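Long-range contacts in cysteine-rich repeat secretory protein 15 (PDB 6GRF), which probably modulates cell-to-cell trafficking as a plasmodesmata-located membrane protein with a tandem DUF26 ectodomain: residues 24-35 with 105-113; 182-190 with 202-211. All coordinates share one frame; numbering follows the deposited sequence. Where two conformers were deposited one is given.

Overall arrangement
From the N terminus the chain lays down strand 8-13 and then helix 23-39, which carries the first half of interaction 1. Strands 44-49 and 62-68, helix 74-91 and strand 98-102 follow before strand 105-110 packs against that first helix, with 69 residues between segments 24-35 and 105-113. The chain then enters the second Gnk2-homologous unit, where interaction 2 joins 182-190 to 202-211, with 11 residues between them. The two contacts are in series, neither nested nor crossed, with centres about 24 Å apart. Each ties a helix to its own five-stranded antiparallel sheet; Phe106 and Arg108 pack against Ala205 between them.

Interaction 1: 24-35 with 105-113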
loop_
_atom_site.group_PDB
_atom_site.type_symbol
_atom_site.label_atom_id
_atom_site.label_comp_id
_atom_site.label_asym_id
_atom_site.label_seq_id
_atom_site.Cartn_x
_atom_site.Cartn_y
_atom_site.Cartn_z
ATOM N N PHE A 24 -6.988 9.586 -22.450
ATOM C CA PHE A 24 -6.517 8.881 -21.279
ATOM C C PHE A 24 -5.188 9.475 -20.785
ATOM O O PHE A 24 -5.018 9.651 -19.576
ATOM C CB PHE A 24 -6.388 7.376 -21.504
ATOM C CG PHE A 24 -5.900 6.685 -20.256
ATOM C CD1 PHE A 24 -4.543 6.497 -20.033
ATOM C CD2 PHE A 24 -6.788 6.312 -19.261
ATOM C CE1 PHE A 24 -4.094 5.896 -18.864
ATOM C CE2 PHE A 24 -6.338 5.707 -18.096
ATOM C CZ PHE A 24 -4.991 5.503 -17.897
ATOM N N GLU A 25 -4.248 9.769 -21.694
ATOM C CA GLU A 25 -2.973 10.366 -21.284
ATOM C C GLU A 25 -3.253 11.667 -20.518
ATOM O O GLU A 25 -2.666 11.903 -19.462
ATOM C CB GLU A 25 -2.036 10.623 -22.470
ATOM C CG GLU A 25 -0.653 11.109 -22.046
ATOM C CD GLU A 25 0.392 11.274 -23.142
ATOM O OE1 GLU A 25 0.025 11.711 -24.248
ATOM O OE2 GLU A 25 1.583 10.983 -22.882
ATOM N N SER A 26 -4.148 12.501 -21.060
ATOM C CA SER A 26 -4.552 13.776 -20.440
ATOM C C SER A 26 -5.155 13.538 -19.054
ATOM O O SER A 26 -4.873 14.274 -18.108
ATOM C CB SER A 26 -5.540 14.518 -21.306
ATOM O OG SER A 26 -4.936 14.919 -22.520
ATOM N N ASN A 27 -6.019 12.525 -18.964
ATOM C CA ASN A 27 -6.761 12.221 -17.744
ATOM C C ASN A 27 -5.783 11.743 -16.653
ATOM O O ASN A 27 -5.917 12.104 -15.478
ATOM C CB ASN A 27 -7.898 11.232 -18.026
ATOM C CG ASN A 27 -9.057 11.868 -18.773
ATOM O OD1 ASN A 27 -9.166 13.088 -18.824
ATOM N ND2 ASN A 27 -9.939 11.047 -19.321
ATOM N N ARG A 28 -4.800 10.939 -17.070
ATOM C CA ARG A 28 -3.744 10.457 -16.204
ATOM C C ARG A 28 -2.940 11.646 -15.672
ATOM O O ARG A 28 -2.712 11.712 -14.476
ATOM C CB ARG A 28 -2.851 9.463 -16.943
ATOM C CG ARG A 28 -1.699 8.920 -16.115
ATOM C CD ARG A 28 -0.879 7.944 -16.927
ATOM N NE ARG A 28 0.361 7.612 -16.250
ATOM C CZ ARG A 28 1.401 8.427 -16.166
ATOM N NH1 ARG A 28 1.358 9.598 -16.785
ATOM N NH2 ARG A 28 2.469 8.066 -15.469
ATOM N N ASP A 29 -2.535 12.579 -16.541
ATOM C CA ASP A 29 -1.730 13.735 -16.097
ATOM C C ASP A 29 -2.511 14.542 -15.055
ATOM O O ASP A 29 -1.949 14.970 -14.055
ATOM C CB ASP A 29 -1.350 14.693 -17.231
ATOM C CG ASP A 29 -0.252 14.199 -18.157
ATOM O OD1 ASP A 29 0.436 13.226 -17.791
ATOM O OD2 ASP A 29 -0.091 14.804 -19.252
ATOM N N THR A 30 -3.793 14.781 -15.342
ATOM C CA THR A 30 -4.677 15.566 -14.497
ATOM C C THR A 30 -4.786 14.899 -13.123
ATOM O O THR A 30 -4.728 15.574 -12.083
ATOM C CB THR A 30 -6.063 15.705 -15.137
ATOM O OG1 THR A 30 -5.898 16.451 -16.339
ATOM C CG2 THR A 30 -7.072 16.386 -14.238
ATOM N N PHE A 31 -4.968 13.574 -13.140
ATOM C CA PHE A 31 -5.008 12.790 -11.936
ATOM C C PHE A 31 -3.731 13.017 -11.115
ATOM O O PHE A 31 -3.825 13.378 -9.958
ATOM C CB PHE A 31 -5.169 11.307 -12.252
ATOM C CG PHE A 31 -4.813 10.407 -11.097
ATOM C CD1 PHE A 31 -5.668 10.277 -10.020
ATOM C CD2 PHE A 31 -3.620 9.704 -11.087
ATOM C CE1 PHE A 31 -5.336 9.456 -8.951
ATOM C CE2 PHE A 31 -3.292 8.883 -10.019
ATOM C CZ PHE A 31 -4.154 8.756 -8.960
ATOM N N LEU A 32 -2.553 12.814 -11.722
ATOM C CA LEU A 32 -1.267 12.876 -10.982
ATOM C C LEU A 32 -1.046 14.289 -10.436
ATOM O O LEU A 32 -0.598 14.466 -9.327
ATOM C CB LEU A 32 -0.112 12.444 -11.887
ATOM C CG LEU A 32 -0.124 10.971 -12.303
ATOM C CD1 LEU A 32 0.986 10.695 -13.301
ATOM C CD2 LEU A 32 0.008 10.047 -11.097
ATOM N N SER A 33 -1.397 15.291 -11.238
ATOM C CA SER A 33 -1.360 16.669 -10.827
ATOM C C SER A 33 -2.238 16.892 -9.577
ATOM O O SER A 33 -1.856 17.637 -8.688
ATOM C CB SER A 33 -1.774 17.546 -11.977
ATOM O OG SER A 33 -1.954 18.872 -11.532
ATOM N N SER A 34 -3.415 16.255 -9.521
ATOM C CA SER A 34 -4.375 16.392 -8.397
ATOM C C SER A 34 -3.808 15.750 -7.125
ATOM O O SER A 34 -4.029 16.243 -6.033
ATOM C CB SER A 34 -5.712 15.775 -8.718
ATOM O OG SER A 34 -6.397 16.546 -9.686
ATOM N N VAL A 35 -3.110 14.630 -7.309
ATOM C CA VAL A 35 -2.523 13.864 -6.221
ATOM C C VAL A 35 -1.498 14.736 -5.498
ATOM O O VAL A 35 -1.452 14.729 -4.284
ATOM C CB VAL A 35 -1.913 12.553 -6.749
ATOM C CG1 VAL A 35 -0.853 12.000 -5.824
ATOM C CG2 VAL A 35 -2.990 11.512 -7.029
ATOM N N CYS A 105 4.666 5.973 1.255
ATOM C CA CYS A 105 3.421 6.274 0.534
ATOM C C CYS A 105 3.138 5.254 -0.564
ATOM O O CYS A 105 4.016 4.549 -1.048
ATOM C CB CYS A 105 3.429 7.689 -0.035
ATOM S SG CYS A 105 4.842 8.052 -1.111
ATOM N N PHE A 106 1.852 5.196 -0.916
ATOM C CA PHE A 106 1.319 4.314 -1.903
ATOM C C PHE A 106 0.523 5.153 -2.906
ATOM O O PHE A 106 -0.218 6.042 -2.496
ATOM C CB PHE A 106 0.460 3.255 -1.220
ATOM C CG PHE A 106 -0.293 2.345 -2.154
ATOM C CD1 PHE A 106 0.370 1.375 -2.886
ATOM C CD2 PHE A 106 -1.673 2.433 -2.267
ATOM C CE1 PHE A 106 -0.327 0.518 -3.723
ATOM C CE2 PHE A 106 -2.367 1.569 -3.095
ATOM C CZ PHE A 106 -1.694 0.620 -3.827
ATOM N N LEU A 107 0.723 4.875 -4.197
ATOM C CA LEU A 107 0.022 5.556 -5.284
ATOM C C LEU A 107 -0.526 4.509 -6.250
ATOM O O LEU A 107 0.182 3.590 -6.615
ATOM C CB LEU A 107 1.023 6.470 -5.982
ATOM C CG LEU A 107 0.479 7.263 -7.162
ATOM C CD1 LEU A 107 -0.605 8.233 -6.707
ATOM C CD2 LEU A 107 1.602 8.004 -7.848
ATOM N N ARG A 108 -1.779 4.682 -6.685
ATOM C CA ARG A 108 -2.427 3.716 -7.571
ATOM C C ARG A 108 -3.392 4.434 -8.521
ATOM O O ARG A 108 -4.125 5.326 -8.119
ATOM C CB ARG A 108 -3.209 2.684 -6.757
ATOM C CG ARG A 108 -3.810 1.556 -7.578
ATOM C CD ARG A 108 -4.565 0.553 -6.723
ATOM N NE ARG A 108 -5.159 -0.507 -7.524
ATOM C CZ ARG A 108 -6.074 -1.373 -7.085
ATOM N NH1 ARG A 108 -6.370 -1.450 -5.797
ATOM N NH2 ARG A 108 -6.707 -2.153 -7.948
ATOM N N TYR A 109 -3.418 3.974 -9.769
ATOM C CA TYR A 109 -4.453 4.372 -10.696
ATOM C C TYR A 109 -4.749 3.222 -11.661
ATOM O O TYR A 109 -3.896 2.392 -11.932
ATOM C CB TYR A 109 -4.039 5.652 -11.422
ATOM C CG TYR A 109 -2.951 5.450 -12.445
ATOM C CD1 TYR A 109 -3.261 4.982 -13.715
ATOM C CD2 TYR A 109 -1.626 5.743 -12.161
ATOM C CE1 TYR A 109 -2.283 4.783 -14.670
ATOM C CE2 TYR A 109 -0.631 5.555 -13.112
ATOM C CZ TYR A 109 -0.964 5.064 -14.364
ATOM O OH TYR A 109 -0.030 4.859 -15.335
ATOM N N GLU A 110 -5.987 3.199 -12.167
ATOM C CA GLU A 110 -6.419 2.239 -13.174
ATOM C C GLU A 110 -7.533 2.862 -14.026
ATOM O O GLU A 110 -8.060 3.928 -13.696
ATOM C CB GLU A 110 -6.977 0.959 -12.546
ATOM C CG GLU A 110 -6.437 0.628 -11.173
ATOM C CD GLU A 110 -5.917 -0.789 -11.040
ATOM O OE1 GLU A 110 -4.755 -0.956 -10.582
ATOM O OE2 GLU A 110 -6.680 -1.717 -11.391
ATOM N N THR A 111 -7.927 2.125 -15.069
ATOM C CA THR A 111 -9.023 2.465 -15.970
ATOM C C THR A 111 -10.349 1.890 -15.456
ATOM O O THR A 111 -11.397 2.202 -15.980
ATOM C CB THR A 111 -8.783 1.910 -17.380
ATOM O OG1 THR A 111 -8.660 0.490 -17.278
ATOM C CG2 THR A 111 -7.555 2.488 -18.046
ATOM N N ASN A 112 -10.288 1.002 -14.460
ATOM C CA ASN A 112 -11.495 0.403 -13.861
ATOM C C ASN A 112 -11.711 1.022 -12.476
ATOM O O ASN A 112 -10.757 1.388 -11.792
ATOM C CB ASN A 112 -11.422 -1.125 -13.739
ATOM C CG ASN A 112 -10.495 -1.783 -14.743
ATOM O OD1 ASN A 112 -10.810 -1.865 -15.934
ATOM N ND2 ASN A 112 -9.345 -2.246 -14.268
ATOM N N ASP A 113 -12.975 1.118 -12.068
ATOM C CA ASP A 113 -13.338 1.767 -10.847
ATOM C C ASP A 113 -13.206 0.754 -9.709
ATOM O O ASP A 113 -14.137 0.025 -9.421
ATOM C CB ASP A 113 -14.753 2.333 -10.921
ATOM C CG ASP A 113 -15.199 3.016 -9.641
ATOM O OD1 ASP A 113 -14.373 3.145 -8.724
ATOM O OD2 ASP A 113 -16.373 3.407 -9.574
HETATM O O HOH W 1 2.357 5.264 -14.399
#
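Arg28 reaches from the helix to the phenol of Tyr109, and its NE donates to Tyr109 OH at 2.9 Å with an N-H...O angle of 159°. The oxygen lies in the guanidinium plane, while the two flat groups stand 80° apart. Water 1 joins the same edge, taking a hydrogen bond from Arg28 NH2 at 3.0 Å and lying 2.6 Å from Tyr109 OH. An extended chain from CG to NE carries the guanidinium to this spot, and Leu32 CD1 lies over one of its faces. Beside it, Phe31 CE2 packs on Tyr109 CB at 3.6 Å. Further along the helix, Val35 CG1 meets Leu107 CD1 at 3.9 Å and Leu32 CD2 approaches the other methyl, CD2, of Leu107. At the opposite end Thr111 CG2 comes to 3.4 Å from Phe24 CE2. In the next shell Thr89 OG1 also binds Arg28 NH2, and Ser95 O joins Arg28 NE and water 1 as a partner of Tyr109 OH. Leu107 additionally touches Ser84 and Ile88 of helix 74-91. The arrangement is helix-on-sheet packing, with 24-35 at 155° to strand 105-110, roughly antiparallel, in the alpha+beta fold of a Gnk2-homologous (DUF26) domain.

Interaction 2: 182-190 with 202-211; sequences CLAESVGKL and VYLAQCYARY
With SG anti to the backbone N in Cys182 (chi1 -169°) and between N and the carbonyl carbon in Cys207 (chi1 63°), the two sulfurs meet in a disulfide of 2.1 Å. Its chi3 of -93° is close to the relaxed right angle. This covalent link pins the helix to the start of strand 207-211, and Leu183 CD2 lies beside it, 3.9 Å from Cys207 CB. One turn on, Ser186 sits over the hairpin: its CB faces Ala209 CB at 4.0 Å, and its OG lies 3.6 Å from Leu204 CG, buried among apolar groups with no hydrogen-bond partner in the model. Leu204 CD1 also rests against the carbonyl oxygen of Cys182 and against Glu185 CG. The side chains of Leu190 and Val202 lie alongside each other, pointing opposite ways, CD2 to CG2 at 3.7 Å, while the other branch of Leu190, CD1, packs on Ala209 CB. Lys189 contributes its CB, 3.9 Å from Val202 CG1. Beyond the contact, Leu183 also packs on Ala168 and Cys170 of strand 164-170, and the Tyr211 hydroxyl is bound by Ala197 O and Arg142. A helix laid across an antiparallel hairpin and stapled by a disulfide is characteristic of the cysteine-rich DUF26 (Gnk2-like) fold.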
loop_
_atom_site.group_PDB
_atom_site.type_symbol
_atom_site.label_atom_id
_atom_site.label_comp_id
_atom_site.label_asym_id
_atom_site.label_seq_id
_atom_site.Cartn_x
_atom_site.Cartn_y
_atom_site.Cartn_z
ATOM N N CYS A 182 -9.384 -7.235 5.411
ATOM C CA CYS A 182 -8.173 -7.104 4.637
ATOM C C CYS A 182 -6.961 -7.457 5.515
ATOM O O CYS A 182 -6.091 -8.220 5.104
ATOM C CB CYS A 182 -8.056 -5.698 4.055
ATOM S SG CYS A 182 -6.738 -5.507 2.822
ATOM N N LEU A 183 -6.912 -6.893 6.725
ATOM C CA LEU A 183 -5.776 -7.125 7.637
ATOM C C LEU A 183 -5.785 -8.577 8.124
ATOM O O LEU A 183 -4.729 -9.171 8.253
ATOM C CB LEU A 183 -5.823 -6.135 8.804
ATOM C CG LEU A 183 -5.456 -4.706 8.422
ATOM C CD1 LEU A 183 -5.610 -3.765 9.597
ATOM C CD2 LEU A 183 -4.050 -4.648 7.869
ATOM N N ALA A 184 -6.976 -9.143 8.341
ATOM C CA ALA A 184 -7.107 -10.563 8.706
ATOM C C ALA A 184 -6.421 -11.429 7.643
ATOM O O ALA A 184 -5.671 -12.323 7.974
ATOM C CB ALA A 184 -8.558 -10.958 8.881
ATOM N N GLU A 185 -6.653 -11.121 6.365
ATOM C CA GLU A 185 -6.015 -11.850 5.285
ATOM C C GLU A 185 -4.495 -11.607 5.285
ATOM O O GLU A 185 -3.747 -12.514 4.992
ATOM C CB GLU A 185 -6.650 -11.466 3.943
ATOM C CG GLU A 185 -6.058 -12.200 2.745
ATOM C CD GLU A 185 -6.406 -13.675 2.658
ATOM O OE1 GLU A 185 -7.213 -14.140 3.491
ATOM O OE2 GLU A 185 -5.877 -14.354 1.746
ATOM N N SER A 186 -4.049 -10.375 5.549
ATOM C CA SER A 186 -2.610 -10.044 5.608
ATOM C C SER A 186 -1.876 -10.940 6.608
ATOM O O SER A 186 -0.817 -11.469 6.325
ATOM C CB SER A 186 -2.390 -8.625 6.017
ATOM O OG SER A 186 -2.243 -7.811 4.882
ATOM N N VAL A 187 -2.454 -11.032 7.799
ATOM C CA VAL A 187 -1.853 -11.709 8.923
ATOM C C VAL A 187 -1.810 -13.206 8.618
ATOM O O VAL A 187 -0.786 -13.865 8.859
ATOM C CB VAL A 187 -2.621 -11.371 10.215
ATOM C CG1 VAL A 187 -2.444 -12.413 11.313
ATOM C CG2 VAL A 187 -2.233 -9.981 10.695
ATOM N N GLY A 188 -2.920 -13.726 8.087
ATOM C CA GLY A 188 -2.971 -15.097 7.609
ATOM C C GLY A 188 -1.808 -15.383 6.676
ATOM O O GLY A 188 -1.162 -16.416 6.768
ATOM N N LYS A 189 -1.536 -14.432 5.779
ATOM C CA LYS A 189 -0.510 -14.582 4.770
ATOM C C LYS A 189 0.880 -14.531 5.408
ATOM O O LYS A 189 1.762 -15.261 4.988
ATOM C CB LYS A 189 -0.621 -13.480 3.716
ATOM C CG LYS A 189 -1.804 -13.606 2.775
ATOM C CD LYS A 189 -1.717 -14.799 1.871
ATOM C CE LYS A 189 -2.626 -14.675 0.670
ATOM N NZ LYS A 189 -2.633 -15.941 -0.100
ATOM N N LEU A 190 1.070 -13.623 6.371
ATOM C CA LEU A 190 2.336 -13.495 7.072
ATOM C C LEU A 190 2.643 -14.850 7.718
ATOM O O LEU A 190 3.738 -15.366 7.569
ATOM C CB LEU A 190 2.289 -12.354 8.103
ATOM C CG LEU A 190 2.533 -10.947 7.551
ATOM C CD1 LEU A 190 2.112 -9.871 8.539
ATOM C CD2 LEU A 190 3.982 -10.747 7.150
ATOM N N VAL A 202 3.719 -8.253 4.266
ATOM C CA VAL A 202 2.746 -8.620 3.258
ATOM C C VAL A 202 1.934 -7.386 2.852
ATOM O O VAL A 202 1.369 -6.671 3.700
ATOM C CB VAL A 202 1.831 -9.750 3.755
ATOM C CG1 VAL A 202 0.549 -9.839 2.944
ATOM C CG2 VAL A 202 2.568 -11.074 3.746
ATOM N N TYR A 203 1.866 -7.158 1.536
ATOM C CA TYR A 203 1.128 -6.054 0.957
ATOM C C TYR A 203 0.013 -6.620 0.078
ATOM O O TYR A 203 0.289 -7.334 -0.875
ATOM C CB TYR A 203 2.048 -5.158 0.134
ATOM C CG TYR A 203 3.115 -4.465 0.936
ATOM C CD1 TYR A 203 2.933 -3.174 1.393
ATOM C CD2 TYR A 203 4.308 -5.096 1.230
ATOM C CE1 TYR A 203 3.906 -2.530 2.135
ATOM C CE2 TYR A 203 5.290 -4.470 1.974
ATOM C CZ TYR A 203 5.082 -3.186 2.434
ATOM O OH TYR A 203 6.044 -2.558 3.156
ATOM N N LEU A 204 -1.232 -6.327 0.453
ATOM C CA LEU A 204 -2.383 -6.656 -0.356
ATOM C C LEU A 204 -2.829 -5.392 -1.090
ATOM O O LEU A 204 -2.257 -4.332 -0.902
ATOM C CB LEU A 204 -3.491 -7.205 0.544
ATOM C CG LEU A 204 -3.074 -8.350 1.464
ATOM C CD1 LEU A 204 -4.286 -8.927 2.167
ATOM C CD2 LEU A 204 -2.330 -9.431 0.692
ATOM N N ALA A 205 -3.854 -5.532 -1.932
ATOM C CA ALA A 205 -4.343 -4.429 -2.764
ATOM C C ALA A 205 -4.731 -3.210 -1.911
ATOM O O ALA A 205 -4.453 -2.085 -2.317
ATOM C CB ALA A 205 -5.496 -4.905 -3.612
ATOM N N GLN A 206 -5.342 -3.423 -0.736
ATOM C CA GLN A 206 -5.964 -2.315 0.024
ATOM C C GLN A 206 -5.427 -2.189 1.470
ATOM O O GLN A 206 -5.932 -1.365 2.251
ATOM C CB GLN A 206 -7.477 -2.515 0.025
ATOM C CG GLN A 206 -8.119 -2.418 -1.357
ATOM C CD GLN A 206 -8.548 -1.008 -1.684
ATOM O OE1 GLN A 206 -7.806 -0.054 -1.471
ATOM N NE2 GLN A 206 -9.768 -0.866 -2.179
ATOM N N CYS A 207 -4.397 -2.965 1.827
ATOM C CA CYS A 207 -3.806 -2.901 3.171
ATOM C C CYS A 207 -2.433 -3.570 3.159
ATOM O O CYS A 207 -2.067 -4.227 2.178
ATOM C CB CYS A 207 -4.698 -3.568 4.211
ATOM S SG CYS A 207 -4.950 -5.348 3.966
ATOM N N TYR A 208 -1.678 -3.368 4.244
ATOM C CA TYR A 208 -0.468 -4.142 4.472
ATOM C C TYR A 208 -0.174 -4.265 5.974
ATOM O O TYR A 208 -0.730 -3.565 6.806
ATOM C CB TYR A 208 0.725 -3.546 3.727
ATOM C CG TYR A 208 1.260 -2.239 4.249
ATOM C CD1 TYR A 208 0.817 -1.024 3.746
ATOM C CD2 TYR A 208 2.265 -2.206 5.200
ATOM C CE1 TYR A 208 1.351 0.180 4.185
ATOM C CE2 TYR A 208 2.798 -1.013 5.663
ATOM C CZ TYR A 208 2.343 0.188 5.151
ATOM O OH TYR A 208 2.874 1.367 5.600
ATOM N N ALA A 209 0.736 -5.182 6.279
ATOM C CA ALA A 209 1.138 -5.501 7.624
ATOM C C ALA A 209 2.567 -6.047 7.588
ATOM O O ALA A 209 2.923 -6.783 6.665
ATOM C CB ALA A 209 0.176 -6.494 8.214
ATOM N N ARG A 210 3.360 -5.634 8.585
ATOM C CA ARG A 210 4.772 -5.967 8.736
ATOM C C ARG A 210 5.007 -6.330 10.202
ATOM O O ARG A 210 4.389 -5.770 11.068
ATOM C CB ARG A 210 5.728 -4.790 8.479
ATOM C CG ARG A 210 5.567 -4.066 7.154
ATOM C CD ARG A 210 6.801 -3.280 6.723
ATOM N NE ARG A 210 6.895 -1.975 7.360
ATOM C CZ ARG A 210 7.482 -1.753 8.533
ATOM N NH1 ARG A 210 8.089 -2.752 9.155
ATOM N NH2 ARG A 210 7.455 -0.542 9.074
ATOM N N TYR A 211 5.944 -7.234 10.454
ATOM C CA TYR A 211 6.482 -7.412 11.812
ATOM C C TYR A 211 7.991 -7.636 11.697
ATOM O O TYR A 211 8.483 -8.061 10.656
ATOM C CB TYR A 211 5.791 -8.560 12.558
ATOM C CG TYR A 211 6.245 -9.915 12.088
ATOM C CD1 TYR A 211 7.408 -10.487 12.576
ATOM C CD2 TYR A 211 5.565 -10.583 11.086
ATOM C CE1 TYR A 211 7.868 -11.701 12.098
ATOM C CE2 TYR A 211 5.996 -11.810 10.615
ATOM C CZ TYR A 211 7.152 -12.370 11.124
ATOM O OH TYR A 211 7.584 -13.573 10.655
#